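Local coordinates for uncharacterized protein (Nocardia farcinica, PDB 3ESM), which is uncharacterized but, as a YcnI-like (DUF1775) domain with an immunoglobulin-like fold taken from a longer membrane protein, may bind copper, at residues T34-T39 with V69-D74; L40-S45 with E65-T70; A46-M51 with F88-G93. The protein carries 2 engineered substitutions. One frame throughout, in Å; residues are numbered along the deposited sequence.

Interaction 1 of 3, residues T34-T39 with V69-D74; sequences TAMTVT and VTWTAD. Engineered in segment 34-39: Met36 (natural residue Leu).
The OG1 atoms of Thr37 and Thr70 lie 2.8 Å apart and share a hydrogen bond across two antiparallel strands of the immunoglobulin-like sandwich, residues 34-39 and 69-74. Each hydroxyl stands anti to its own carbonyl carbon (chi1 -76° in Thr37, -61° in Thr70), which turns the pair toward each other at a non-hydrogen-bonded position, where the CA atoms come within 4.2 Å. Thr70 CG2 comes along, 3.2 Å from Thr37 OG1. Ala35 and Thr72 form the next pair on this face, and here the second subunit packs against Thr37 and Thr72.

The backbone ladder is regular. Met36 and Trp71 exchange two N-H...O bonds, and Val38 and Val69 exchange two more. At the far end Ala73 N donates to Thr34 O at 2.8 Å, nearly straight at 172°. Beyond that register, Thr34 and Ala35 together face Thr108 in a classic beta bulge on the other side of strand 33-43.

The opposite face belongs to the sandwich core. The Trp71 indole lies there with Val69 CG2 3.8 Å above one face of its ring, toward the rim, while the CE3-CZ3 side of its six-membered ring faces Met36 and Val38. Engineered Met36 comes near Trp71 CE3 loosely through CG, while its thioether leads off toward Val24 of strand 18-25. Of the two side chains Val38 comes nearer: its CG2, close to the indole plane, stops 4.0 Å from Trp71 CZ3.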
loop_
_atom_site.group_PDB
_atom_site.type_symbol
_atom_site.label_atom_id
_atom_site.label_comp_id
_atom_site.label_asym_id
_atom_site.label_seq_id
_atom_site.Cartn_x
_atom_site.Cartn_y
_atom_site.Cartn_z
ATOM N N THR A 34 -2.005 -4.194 -7.417
ATOM C CA THR A 34 -0.720 -4.839 -7.038
ATOM C C THR A 34 -0.533 -5.115 -5.554
ATOM O O THR A 34 0.364 -5.883 -5.165
ATOM C CB THR A 34 0.483 -4.025 -7.519
ATOM O OG1 THR A 34 0.440 -2.714 -6.923
ATOM C CG2 THR A 34 0.447 -3.934 -9.056
ATOM N N ALA A 35 -1.404 -4.559 -4.722
ATOM C CA ALA A 35 -1.376 -4.930 -3.290
ATOM C C ALA A 35 -2.725 -4.616 -2.669
ATOM O O ALA A 35 -3.479 -3.758 -3.160
ATOM C CB ALA A 35 -0.308 -4.165 -2.567
ATOM N N MET A 36 -3.007 -5.309 -1.590
ATOM C CA MET A 36 -4.227 -5.047 -0.826
ATOM C C MET A 36 -3.880 -5.146 0.640
ATOM O O MET A 36 -3.325 -6.164 1.060
ATOM C CB MET A 36 -5.273 -6.109 -1.181
ATOM C CG MET A 36 -6.562 -6.041 -0.380
ATOM S SD MET A 36 -7.621 -4.630 -0.871
ATOM C CE MET A 36 -7.171 -4.495 -2.534
ATOM N N THR A 37 -4.257 -4.133 1.426
ATOM C CA THR A 37 -4.040 -4.199 2.861
ATOM C C THR A 37 -5.404 -4.151 3.530
ATOM O O THR A 37 -6.181 -3.274 3.205
ATOM C CB THR A 37 -3.155 -3.016 3.338
ATOM O OG1 THR A 37 -1.779 -3.305 2.954
ATOM C CG2 THR A 37 -3.198 -2.897 4.845
ATOM N N VAL A 38 -5.698 -5.064 4.443
ATOM C CA VAL A 38 -7.004 -5.037 5.110
ATOM C C VAL A 38 -6.803 -4.932 6.592
ATOM O O VAL A 38 -5.983 -5.644 7.165
ATOM C CB VAL A 38 -7.810 -6.310 4.815
ATOM C CG1 VAL A 38 -9.125 -6.300 5.611
ATOM C CG2 VAL A 38 -8.094 -6.408 3.344
ATOM N N THR A 39 -7.590 -4.058 7.229
ATOM C CA THR A 39 -7.488 -3.849 8.671
ATOM C C THR A 39 -8.360 -4.887 9.357
ATOM O O THR A 39 -9.538 -5.032 9.006
ATOM C CB THR A 39 -8.021 -2.456 9.019
ATOM O OG1 THR A 39 -7.146 -1.455 8.481
ATOM C CG2 THR A 39 -8.132 -2.292 10.513
ATOM N N VAL A 69 -3.615 -7.357 7.469
ATOM C CA VAL A 69 -3.009 -8.381 6.595
ATOM C C VAL A 69 -2.762 -7.683 5.283
ATOM O O VAL A 69 -3.577 -6.843 4.848
ATOM C CB VAL A 69 -3.921 -9.613 6.409
ATOM C CG1 VAL A 69 -5.368 -9.214 6.024
ATOM C CG2 VAL A 69 -3.321 -10.588 5.370
ATOM N N THR A 70 -1.624 -7.988 4.653
ATOM C CA THR A 70 -1.322 -7.339 3.372
ATOM C C THR A 70 -0.901 -8.390 2.374
ATOM O O THR A 70 -0.072 -9.266 2.704
ATOM C CB THR A 70 -0.171 -6.327 3.483
ATOM O OG1 THR A 70 -0.503 -5.278 4.389
ATOM C CG2 THR A 70 0.166 -5.739 2.090
ATOM N N TRP A 71 -1.494 -8.367 1.183
ATOM C CA TRP A 71 -1.040 -9.241 0.076
ATOM C C TRP A 71 -0.366 -8.357 -0.954
ATOM O O TRP A 71 -0.873 -7.269 -1.263
ATOM C CB TRP A 71 -2.237 -9.907 -0.599
ATOM C CG TRP A 71 -2.960 -10.895 0.217
ATOM C CD1 TRP A 71 -2.736 -12.248 0.238
ATOM C CD2 TRP A 71 -4.079 -10.651 1.084
ATOM N NE1 TRP A 71 -3.640 -12.855 1.084
ATOM C CE2 TRP A 71 -4.472 -11.903 1.620
ATOM C CE3 TRP A 71 -4.768 -9.491 1.471
ATOM C CZ2 TRP A 71 -5.568 -12.045 2.483
ATOM C CZ3 TRP A 71 -5.849 -9.619 2.342
ATOM C CH2 TRP A 71 -6.229 -10.885 2.856
ATOM N N THR A 72 0.752 -8.812 -1.512
ATOM C CA THR A 72 1.532 -7.985 -2.432
ATOM C C THR A 72 1.923 -8.851 -3.593
ATOM O O THR A 72 2.414 -9.965 -3.387
ATOM C CB THR A 72 2.828 -7.487 -1.783
ATOM O OG1 THR A 72 2.510 -6.764 -0.581
ATOM C CG2 THR A 72 3.567 -6.548 -2.770
ATOM N N ALA A 73 1.712 -8.341 -4.809
ATOM C CA ALA A 73 2.063 -9.106 -6.015
ATOM C C ALA A 73 3.584 -9.198 -6.144
ATOM O O ALA A 73 4.286 -8.187 -6.011
ATOM C CB ALA A 73 1.451 -8.387 -7.228
ATOM N N ASP A 74 4.103 -10.434 -6.248
ATOM C CA ASP A 74 5.527 -10.634 -6.508
ATOM C C ASP A 74 6.007 -9.938 -7.775
ATOM O O ASP A 74 5.280 -9.786 -8.727
ATOM C CB ASP A 74 5.841 -12.123 -6.660
ATOM C CG ASP A 74 5.489 -12.914 -5.430
ATOM O OD1 ASP A 74 5.367 -12.309 -4.356
ATOM O OD2 ASP A 74 5.306 -14.147 -5.568
#

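Interaction 2 of 3, residues L40-S45 with E65-T70; sequences LPNVRS and EAVSVT. With SO4 (sulfate ion), chain B.
Leu40 N donates to Val67 O at 2.9 Å, but it comes from above the carbonyl plane, 58° out. The two antiparallel strand segments diverge here, running at 142° to each other. After the inverse gamma turn centred on Pro41, Asn42 and Val43 both face Ala66 in a G1 beta bulge. Ala66 N donates to Val43 O at 2.8 Å, whereas the return bond from Val43 N to Ala66 O is longer, 3.2 Å, and bent. A water accepts weakly from Asn42 ND2 and donates to Val67 O.

Apolar packing fills the core side. Leu40 CD1 sits 4.0 Å from both Ala66 CB and Val69 CG1, and Val43 CG2 touches the same Ala66 methyl.

The Arg44 guanidinium meets the aliphatic part of Glu65, not its carboxylate. The Arg44 chain, bent at chi2 and chi3, folds back so that Glu65 CG lies 3.8 Å over one face of the guanidinium, near its rim. Arg44 NH1 and Glu65 OE2 stay 4.5 Å apart, the oxygen well out of the guanidinium plane. Arg44 NH2 instead bonds to Lys63 O, and Glu65 OE1 takes Asn61 ND2. Opposite charge therefore probably contributes only diffuse attraction, and the backbone bonds give this contact its directional hold.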
loop_
_atom_site.group_PDB
_atom_site.type_symbol
_atom_site.label_atom_id
_atom_site.label_comp_id
_atom_site.label_asym_id
_atom_site.label_seq_id
_atom_site.Cartn_x
_atom_site.Cartn_y
_atom_site.Cartn_z
ATOM N N LEU A 40 -7.783 -5.642 10.313
ATOM C CA LEU A 40 -8.486 -6.747 10.965
ATOM C C LEU A 40 -8.881 -6.356 12.369
ATOM O O LEU A 40 -8.260 -5.509 12.981
ATOM C CB LEU A 40 -7.627 -8.020 11.063
ATOM C CG LEU A 40 -7.153 -8.556 9.703
ATOM C CD1 LEU A 40 -6.109 -9.654 9.927
ATOM C CD2 LEU A 40 -8.346 -9.107 8.930
ATOM N N PRO A 41 -9.921 -7.007 12.879
ATOM C CA PRO A 41 -10.453 -6.540 14.141
ATOM C C PRO A 41 -9.674 -7.174 15.328
ATOM O O PRO A 41 -10.249 -7.827 16.230
ATOM C CB PRO A 41 -11.921 -6.985 14.083
ATOM C CG PRO A 41 -11.938 -8.174 13.169
ATOM C CD PRO A 41 -10.827 -7.896 12.152
ATOM N N ASN A 42 -8.355 -6.994 15.301
ATOM C CA ASN A 42 -7.526 -7.390 16.425
ATOM C C ASN A 42 -7.839 -8.799 16.891
ATOM O O ASN A 42 -8.106 -9.008 18.082
ATOM C CB ASN A 42 -7.705 -6.415 17.573
ATOM C CG ASN A 42 -7.097 -5.037 17.300
ATOM O OD1 ASN A 42 -6.939 -4.219 18.223
ATOM N ND2 ASN A 42 -6.771 -4.767 16.049
ATOM N N VAL A 43 -7.762 -9.755 15.973
ATOM C CA VAL A 43 -8.119 -11.159 16.225
ATOM C C VAL A 43 -6.944 -11.963 16.746
ATOM O O VAL A 43 -5.793 -11.644 16.464
ATOM C CB VAL A 43 -8.670 -11.844 14.941
ATOM C CG1 VAL A 43 -9.998 -11.201 14.530
ATOM C CG2 VAL A 43 -7.661 -11.726 13.796
ATOM N N ARG A 44 -7.212 -13.021 17.505
ATOM C CA ARG A 44 -6.114 -13.854 18.002
ATOM C C ARG A 44 -5.462 -14.632 16.860
ATOM O O ARG A 44 -4.231 -14.832 16.833
ATOM C CB ARG A 44 -6.618 -14.861 19.043
ATOM C CG ARG A 44 -7.316 -14.282 20.215
ATOM C CD ARG A 44 -6.342 -14.085 21.369
ATOM N NE ARG A 44 -5.053 -13.652 20.845
ATOM C CZ ARG A 44 -4.192 -12.877 21.495
ATOM N NH1 ARG A 44 -4.473 -12.439 22.718
ATOM N NH2 ARG A 44 -3.055 -12.539 20.909
ATOM N N SER A 45 -6.290 -15.117 15.934
ATOM C CA SER A 45 -5.811 -16.000 14.897
ATOM C C SER A 45 -6.081 -15.361 13.541
ATOM O O SER A 45 -7.165 -14.812 13.337
ATOM C CB SER A 45 -6.540 -17.337 14.962
ATOM O OG SER A 45 -6.081 -18.184 13.917
ATOM N N GLU A 65 -2.222 -9.976 18.765
ATOM C CA GLU A 65 -3.419 -9.984 17.936
ATOM C C GLU A 65 -3.030 -9.540 16.530
ATOM O O GLU A 65 -2.165 -8.660 16.358
ATOM C CB GLU A 65 -4.461 -9.013 18.503
ATOM C CG GLU A 65 -5.006 -9.412 19.897
ATOM C CD GLU A 65 -5.663 -8.249 20.645
ATOM O OE1 GLU A 65 -5.355 -7.060 20.372
ATOM O OE2 GLU A 65 -6.488 -8.531 21.549
ATOM N N ALA A 66 -3.694 -10.117 15.541
ATOM C CA ALA A 66 -3.522 -9.670 14.160
ATOM C C ALA A 66 -4.323 -8.386 13.931
ATOM O O ALA A 66 -5.564 -8.409 14.064
ATOM C CB ALA A 66 -4.055 -10.751 13.216
ATOM N N VAL A 67 -3.624 -7.330 13.517
ATOM C CA VAL A 67 -4.198 -5.989 13.312
ATOM C C VAL A 67 -4.428 -5.658 11.837
ATOM O O VAL A 67 -5.230 -4.770 11.503
ATOM C CB VAL A 67 -3.353 -4.856 13.973
ATOM C CG1 VAL A 67 -3.316 -5.020 15.489
ATOM C CG2 VAL A 67 -1.943 -4.849 13.441
ATOM N N SER A 68 -3.699 -6.330 10.950
ATOM C CA SER A 68 -3.930 -6.132 9.524
ATOM C C SER A 68 -3.252 -7.249 8.739
ATOM O O SER A 68 -2.451 -8.016 9.295
ATOM C CB SER A 68 -3.371 -4.791 9.065
ATOM O OG SER A 68 -1.950 -4.835 8.950
ATOM N N VAL A 69 -3.615 -7.357 7.469
ATOM C CA VAL A 69 -3.009 -8.381 6.595
ATOM C C VAL A 69 -2.762 -7.683 5.283
ATOM O O VAL A 69 -3.577 -6.843 4.848
ATOM C CB VAL A 69 -3.921 -9.613 6.409
ATOM C CG1 VAL A 69 -5.368 -9.214 6.024
ATOM C CG2 VAL A 69 -3.321 -10.588 5.370
ATOM N N THR A 70 -1.624 -7.988 4.653
ATOM C CA THR A 70 -1.322 -7.339 3.372
ATOM C C THR A 70 -0.901 -8.390 2.374
ATOM O O THR A 70 -0.072 -9.266 2.704
ATOM C CB THR A 70 -0.171 -6.327 3.483
ATOM O OG1 THR A 70 -0.503 -5.278 4.389
ATOM C CG2 THR A 70 0.166 -5.739 2.090
HETATM S S SO4 B . -2.589 -18.124 14.192
HETATM O O1 SO4 B . -1.448 -18.879 13.656
HETATM O O2 SO4 B . -2.987 -17.052 13.277
HETATM O O3 SO4 B . -3.670 -19.081 14.402
HETATM O O4 SO4 B . -2.197 -17.460 15.436
HETATM O O HOH W 1 -6.345 -3.402 13.688
#

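Interaction 3 of 3, residues A46-M51 with F88-G93; sequences ARTEPM and FVVSIG. Engineered in segment 46-51: Met51 (natural residue Leu). With SO4 (sulfate ion), chain B.
Arg47 and Ser91 pair through two backbone hydrogen bonds, Ser91 N to Arg47 O at 2.8 Å and Arg47 N to Ser91 O at 2.9 Å. The first is almost straight, at 176°. On the inward face Ala46 CB meets Ile92 CG2 at 3.8 Å, and Thr48 turns its methyl toward Val90 CG2. Past Thr48 the chains part: one water donates to both Glu49 O and Val89 O, spanning the gap as the ladder ends. Glu49 CG lies between the backbone N and the carbonyl carbon (chi1 57°), and the extended chain lays its carboxylate against Val89, with Glu49 OE2 3.6 Å from Val89 CG1.

In one of its two modelled conformers, engineered Met51 runs extended to Phe88, a Met-aromatic contact that holds for that conformer alone. Met51 SD lies 4.8 Å from the centroid of the Phe88 ring, oblique to the ring. Trp54 meets the same ring edge-to-face, and Trp71 meets it too.

At the other end, Ala46 N donates to sulfate O2 at 2.7 Å; Ser45 OG and Arg60 NH2 also bind this ion, probably a crystallisation component. Between these segments only Arg47 and Ser91 exchange direct backbone bonds, so beyond them a shared water and side-chain packing join the strands.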
loop_
_atom_site.group_PDB
_atom_site.type_symbol
_atom_site.label_atom_id
_atom_site.label_comp_id
_atom_site.label_asym_id
_atom_site.label_seq_id
_atom_site.Cartn_x
_atom_site.Cartn_y
_atom_site.Cartn_z
ATOM N N ALA A 46 -5.106 -15.438 12.628
ATOM C CA ALA A 46 -5.295 -14.961 11.257
ATOM C C ALA A 46 -4.275 -15.655 10.371
ATOM O O ALA A 46 -3.058 -15.520 10.593
ATOM C CB ALA A 46 -5.099 -13.460 11.189
ATOM N N ARG A 47 -4.758 -16.415 9.393
ATOM C CA ARG A 47 -3.897 -17.205 8.528
ATOM C C ARG A 47 -4.386 -16.982 7.120
ATOM O O ARG A 47 -5.583 -17.106 6.853
ATOM C CB ARG A 47 -4.054 -18.717 8.829
ATOM C CG ARG A 47 -3.523 -19.184 10.168
ATOM C CD ARG A 47 -4.214 -20.477 10.668
ATOM N NE ARG A 47 -4.364 -21.507 9.645
ATOM C CZ ARG A 47 -3.599 -22.598 9.556
ATOM N NH1 ARG A 47 -2.621 -22.800 10.436
ATOM N NH2 ARG A 47 -3.798 -23.484 8.583
ATOM N N THR A 48 -3.468 -16.686 6.207
ATOM C CA THR A 48 -3.819 -16.581 4.805
ATOM C C THR A 48 -3.626 -17.911 4.106
ATOM O O THR A 48 -2.989 -18.837 4.627
ATOM C CB THR A 48 -2.941 -15.538 4.078
ATOM O OG1 THR A 48 -1.552 -15.859 4.271
ATOM C CG2 THR A 48 -3.223 -14.141 4.636
ATOM N N GLU A 49 -4.190 -18.037 2.920
ATOM C CA GLU A 49 -3.894 -19.241 2.184
ATOM C C GLU A 49 -2.995 -18.927 1.021
ATOM O O GLU A 49 -2.997 -17.808 0.506
ATOM C CB GLU A 49 -5.145 -19.963 1.755
ATOM C CG GLU A 49 -6.072 -19.163 0.931
ATOM C CD GLU A 49 -7.364 -19.903 0.701
ATOM O OE1 GLU A 49 -7.829 -19.940 -0.465
ATOM O OE2 GLU A 49 -7.908 -20.454 1.694
ATOM N N PRO A 50 -2.210 -19.921 0.615
ATOM C CA PRO A 50 -1.173 -19.753 -0.386
ATOM C C PRO A 50 -1.818 -19.215 -1.644
ATOM O O PRO A 50 -2.888 -19.671 -2.042
ATOM C CB PRO A 50 -0.657 -21.180 -0.589
ATOM C CG PRO A 50 -1.016 -21.882 0.696
ATOM C CD PRO A 50 -2.348 -21.322 1.044
ATOM N N MET A 51 -1.188 -18.203 -2.219
ATOM C CA MET A 51 -1.697 -17.506 -3.389
ATOM C C MET A 51 -0.498 -17.377 -4.336
ATOM O O MET A 51 0.313 -16.465 -4.141
ATOM C CB MET A 51 -2.161 -16.115 -2.895
ATOM C CG MET A 51 -2.924 -15.236 -3.856
ATOM S SD MET A 51 -3.664 -13.770 -3.015
ATOM C CE MET A 51 -4.317 -12.938 -4.437
ATOM N N PHE A 88 -9.001 -12.479 -2.118
ATOM C CA PHE A 88 -7.919 -12.508 -1.145
ATOM C C PHE A 88 -8.571 -13.137 0.078
ATOM O O PHE A 88 -9.583 -12.615 0.586
ATOM C CB PHE A 88 -7.481 -11.080 -0.830
ATOM C CG PHE A 88 -6.840 -10.378 -1.985
ATOM C CD1 PHE A 88 -5.471 -10.474 -2.195
ATOM C CD2 PHE A 88 -7.609 -9.611 -2.858
ATOM C CE1 PHE A 88 -4.872 -9.821 -3.264
ATOM C CE2 PHE A 88 -7.009 -8.959 -3.928
ATOM C CZ PHE A 88 -5.650 -9.073 -4.122
ATOM N N VAL A 89 -7.969 -14.202 0.594
ATOM C CA VAL A 89 -8.663 -15.021 1.594
ATOM C C VAL A 89 -7.872 -15.114 2.895
ATOM O O VAL A 89 -6.651 -15.374 2.913
ATOM C CB VAL A 89 -8.891 -16.457 1.077
ATOM C CG1 VAL A 89 -9.518 -17.294 2.172
ATOM C CG2 VAL A 89 -9.726 -16.442 -0.193
ATOM N N VAL A 90 -8.550 -14.825 4.002
ATOM C CA VAL A 90 -7.881 -14.919 5.288
ATOM C C VAL A 90 -8.821 -15.602 6.289
ATOM O O VAL A 90 -10.000 -15.286 6.340
ATOM C CB VAL A 90 -7.420 -13.529 5.789
ATOM C CG1 VAL A 90 -8.620 -12.572 6.017
ATOM C CG2 VAL A 90 -6.491 -13.621 7.029
ATOM N N SER A 91 -8.281 -16.528 7.065
ATOM C CA SER A 91 -9.067 -17.223 8.076
ATOM C C SER A 91 -8.790 -16.584 9.419
ATOM O O SER A 91 -7.647 -16.559 9.864
ATOM C CB SER A 91 -8.656 -18.688 8.123
ATOM O OG SER A 91 -9.256 -19.331 9.232
ATOM N N ILE A 92 -9.834 -16.070 10.068
ATOM C CA ILE A 92 -9.611 -15.313 11.292
ATOM C C ILE A 92 -10.609 -15.685 12.373
ATOM O O ILE A 92 -11.729 -16.161 12.090
ATOM C CB ILE A 92 -9.751 -13.794 11.032
ATOM C CG1 ILE A 92 -11.165 -13.448 10.539
ATOM C CG2 ILE A 92 -8.695 -13.354 10.034
ATOM C CD1 ILE A 92 -11.447 -11.934 10.293
ATOM N N GLY A 93 -10.196 -15.420 13.606
ATOM C CA GLY A 93 -11.113 -15.535 14.732
ATOM C C GLY A 93 -10.374 -15.299 16.023
ATOM O O GLY A 93 -9.135 -15.287 16.065
HETATM S S SO4 B . -2.589 -18.124 14.192
HETATM O O1 SO4 B . -1.448 -18.879 13.656
HETATM O O2 SO4 B . -2.987 -17.052 13.277
HETATM O O3 SO4 B . -3.670 -19.081 14.402
HETATM O O4 SO4 B . -2.197 -17.460 15.436
HETATM O O HOH W 2 -4.563 -15.699 1.423
#

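In the fold
Interactions 1 and 2 are successive lengths of one ladder between strands 33-43 and 66-73, their centres 14 Å apart, sharing Val69 and Thr70. After the bulge in interaction 2 the chain crosses to the other sheet, where interaction 3 begins: Ser45 N lies 2.9 Å from Gly93 O, a probable hydrogen bond. The two sheets then meet face to face. Ala66 CB is 3.5 Å from Ala46 CB, Val69 CG2 is 3.6 Å from Thr48 CG2, and Trp71 CG is 3.5 Å from Phe88 CD1. The sulfate touches interactions 2 and 3, whereas the second subunit contacts interactions 1 and 2 but not interaction 3.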